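Local coordinates for carbohydrate-binding protein (Flavonifractor plautii, PDB 6N1B) that probably removes the acetyl group from the terminal N-acetylgalactosamine of the blood group A antigen, a first step in its conversion toward type O, at residues P75-R79 / S381-W387. Residues are numbered along the deposited sequence; the frame is centred on the assembly and turned at random.
Sequences PNVMR and SEDDRIW
Val77 comes closest to Trp387, with 6.7 Å between their CA atoms, and Met78 to Asp383, yet the two backbones share no direct hydrogen bond; one water joins them, accepting from Met78 N (2.9 Å) and donating to Arg385 O. That water lies at the edge of the Trp387 indole. Over one indole face lies Asn76, whose CB sits above the five-membered ring in a CH-pi contact while ND2 comes down near the rim, 3.2 Å from Trp387 CZ2. The Asn76 amide is tilted 56° to the ring. Met78 makes an oblique Met-aromatic contact, SD to Trp387 NE1 3.5 Å, its chain bent so that CE ends beside the Arg385 side chain. This is the rim of a beta-propeller-like fold, where the loop after strand 67-75 meets strand 385-395 and the loop leading into it, beside the bound trisaccharide; Tyr335, a glycan-pocket residue, meets Trp387 edge-to-face. Arg79, which touches the fucose, is held side-on by Asp384: NE to OD2 and NH2 to OD1 are both 2.8 Å, nearly straight, using syn lone pairs of a carboxylate almost coplanar with the guanidinium. Glu382 lays CG over one guanidinium face and adds a long salt bridge, OE1 to Arg79 NH1 3.9 Å, through charge alone.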
loop_
_atom_site.group_PDB
_atom_site.type_symbol
_atom_site.label_atom_id
_atom_site.label_comp_id
_atom_site.label_asym_id
_atom_site.label_seq_id
_atom_site.Cartn_x
_atom_site.Cartn_y
_atom_site.Cartn_z
ATOM N N PRO A 75 -0.441 -1.835 11.342
ATOM C CA PRO A 75 0.595 -1.771 12.313
ATOM C C PRO A 75 1.686 -2.728 12.026
ATOM O O PRO A 75 1.495 -3.765 11.369
ATOM C CB PRO A 75 -0.131 -2.217 13.653
ATOM C CG PRO A 75 -1.583 -1.852 13.370
ATOM C CD PRO A 75 -1.739 -2.218 11.930
ATOM N N ASN A 76 2.914 -2.487 12.518
ATOM C CA ASN A 76 3.966 -3.505 12.489
ATOM C C ASN A 76 5.053 -3.146 13.472
ATOM O O ASN A 76 5.300 -1.967 13.713
ATOM C CB ASN A 76 4.563 -3.710 11.092
ATOM C CG ASN A 76 5.113 -5.114 10.894
ATOM O OD1 ASN A 76 4.689 -6.055 11.566
ATOM N ND2 ASN A 76 6.104 -5.217 9.935
ATOM N N VAL A 77 5.719 -4.188 14.001
ATOM C CA VAL A 77 6.929 -4.044 14.832
ATOM C C VAL A 77 7.932 -5.088 14.383
ATOM O O VAL A 77 7.537 -6.103 13.784
ATOM C CB VAL A 77 6.565 -4.231 16.353
ATOM C CG1 VAL A 77 5.557 -3.178 16.796
ATOM C CG2 VAL A 77 6.113 -5.609 16.667
ATOM N N MET A 78 9.180 -4.902 14.736
ATOM C CA MET A 78 10.175 -5.940 14.550
ATOM C C MET A 78 9.913 -7.132 15.441
ATOM O O MET A 78 9.338 -7.059 16.523
ATOM C CB MET A 78 11.563 -5.414 14.850
ATOM C CG MET A 78 12.043 -4.273 13.901
ATOM S SD MET A 78 12.025 -4.653 12.154
ATOM C CE MET A 78 13.374 -5.778 12.049
ATOM N N ARG A 79 10.318 -8.310 14.875
ATOM C CA ARG A 79 10.373 -9.574 15.569
ATOM C C ARG A 79 9.086 -10.391 15.605
ATOM O O ARG A 79 9.106 -11.595 15.848
ATOM C CB ARG A 79 10.962 -9.502 16.937
ATOM C CG ARG A 79 12.321 -8.767 17.074
ATOM C CD ARG A 79 12.990 -9.139 18.345
ATOM N NE ARG A 79 14.168 -8.307 18.543
ATOM C CZ ARG A 79 14.978 -8.451 19.598
ATOM N NH1 ARG A 79 14.733 -9.398 20.511
ATOM N NH2 ARG A 79 16.012 -7.599 19.716
ATOM N N SER A 381 12.989 -2.124 23.992
ATOM C CA SER A 381 14.076 -3.064 23.976
ATOM C C SER A 381 14.123 -3.968 22.692
ATOM O O SER A 381 15.233 -4.283 22.287
ATOM C CB SER A 381 13.958 -3.987 25.196
ATOM O OG SER A 381 12.670 -4.589 25.192
ATOM N N GLU A 382 12.988 -4.294 22.121
ATOM C CA GLU A 382 12.921 -5.147 20.976
ATOM C C GLU A 382 12.615 -4.320 19.739
ATOM O O GLU A 382 12.394 -4.957 18.680
ATOM C CB GLU A 382 11.979 -6.337 21.202
ATOM C CG GLU A 382 12.463 -7.176 22.347
ATOM C CD GLU A 382 11.673 -8.448 22.584
ATOM O OE1 GLU A 382 10.989 -8.940 21.682
ATOM O OE2 GLU A 382 11.970 -9.026 23.658
ATOM N N ASP A 383 12.676 -2.996 19.811
ATOM C CA ASP A 383 12.572 -2.164 18.618
ATOM C C ASP A 383 13.922 -2.106 17.910
ATOM O O ASP A 383 14.651 -1.122 18.033
ATOM C CB ASP A 383 12.076 -0.802 19.002
ATOM C CG ASP A 383 10.610 -0.712 19.341
ATOM O OD1 ASP A 383 9.818 -1.565 18.834
ATOM O OD2 ASP A 383 10.287 0.138 20.240
ATOM N N ASP A 384 14.255 -3.144 17.168
ATOM C CA ASP A 384 15.462 -3.143 16.408
ATOM C C ASP A 384 15.519 -2.030 15.363
ATOM O O ASP A 384 16.560 -1.453 14.985
ATOM C CB ASP A 384 15.748 -4.495 15.711
ATOM C CG ASP A 384 15.697 -5.654 16.634
ATOM O OD1 ASP A 384 16.352 -5.642 17.689
ATOM O OD2 ASP A 384 14.905 -6.558 16.435
ATOM N N ARG A 385 14.278 -1.723 14.854
ATOM C CA ARG A 385 13.991 -0.621 13.956
ATOM C C ARG A 385 12.594 -0.090 14.393
ATOM O O ARG A 385 11.949 -0.738 15.215
ATOM C CB ARG A 385 13.897 -1.203 12.482
ATOM C CG ARG A 385 15.162 -1.869 12.025
ATOM C CD ARG A 385 15.084 -2.360 10.594
ATOM N NE ARG A 385 16.365 -2.975 10.257
ATOM C CZ ARG A 385 16.522 -4.031 9.498
ATOM N NH1 ARG A 385 15.528 -4.676 8.933
ATOM N NH2 ARG A 385 17.768 -4.503 9.424
ATOM N N ILE A 386 12.251 1.059 13.857
ATOM C CA ILE A 386 10.943 1.659 14.119
ATOM C C ILE A 386 10.273 1.913 12.770
ATOM O O ILE A 386 10.854 2.394 11.828
ATOM C CB ILE A 386 11.052 2.978 14.907
ATOM C CG1 ILE A 386 11.573 2.772 16.312
ATOM C CG2 ILE A 386 9.728 3.732 14.968
ATOM C CD1 ILE A 386 10.577 2.162 17.305
ATOM N N TRP A 387 8.985 1.557 12.715
ATOM C CA TRP A 387 8.148 1.661 11.514
ATOM C C TRP A 387 7.201 2.858 11.617
ATOM O O TRP A 387 6.374 2.878 12.576
ATOM C CB TRP A 387 7.285 0.401 11.305
ATOM C CG TRP A 387 7.982 -0.931 11.311
ATOM C CD1 TRP A 387 8.531 -1.557 12.348
ATOM C CD2 TRP A 387 8.145 -1.819 10.159
ATOM N NE1 TRP A 387 9.005 -2.840 11.998
ATOM C CE2 TRP A 387 8.797 -2.991 10.633
ATOM C CE3 TRP A 387 7.788 -1.725 8.845
ATOM C CZ2 TRP A 387 9.066 -4.077 9.827
ATOM C CZ3 TRP A 387 8.119 -2.799 7.977
ATOM C CH2 TRP A 387 8.741 -3.942 8.500
HETATM O O HOH W 1 9.823 -2.379 15.902
#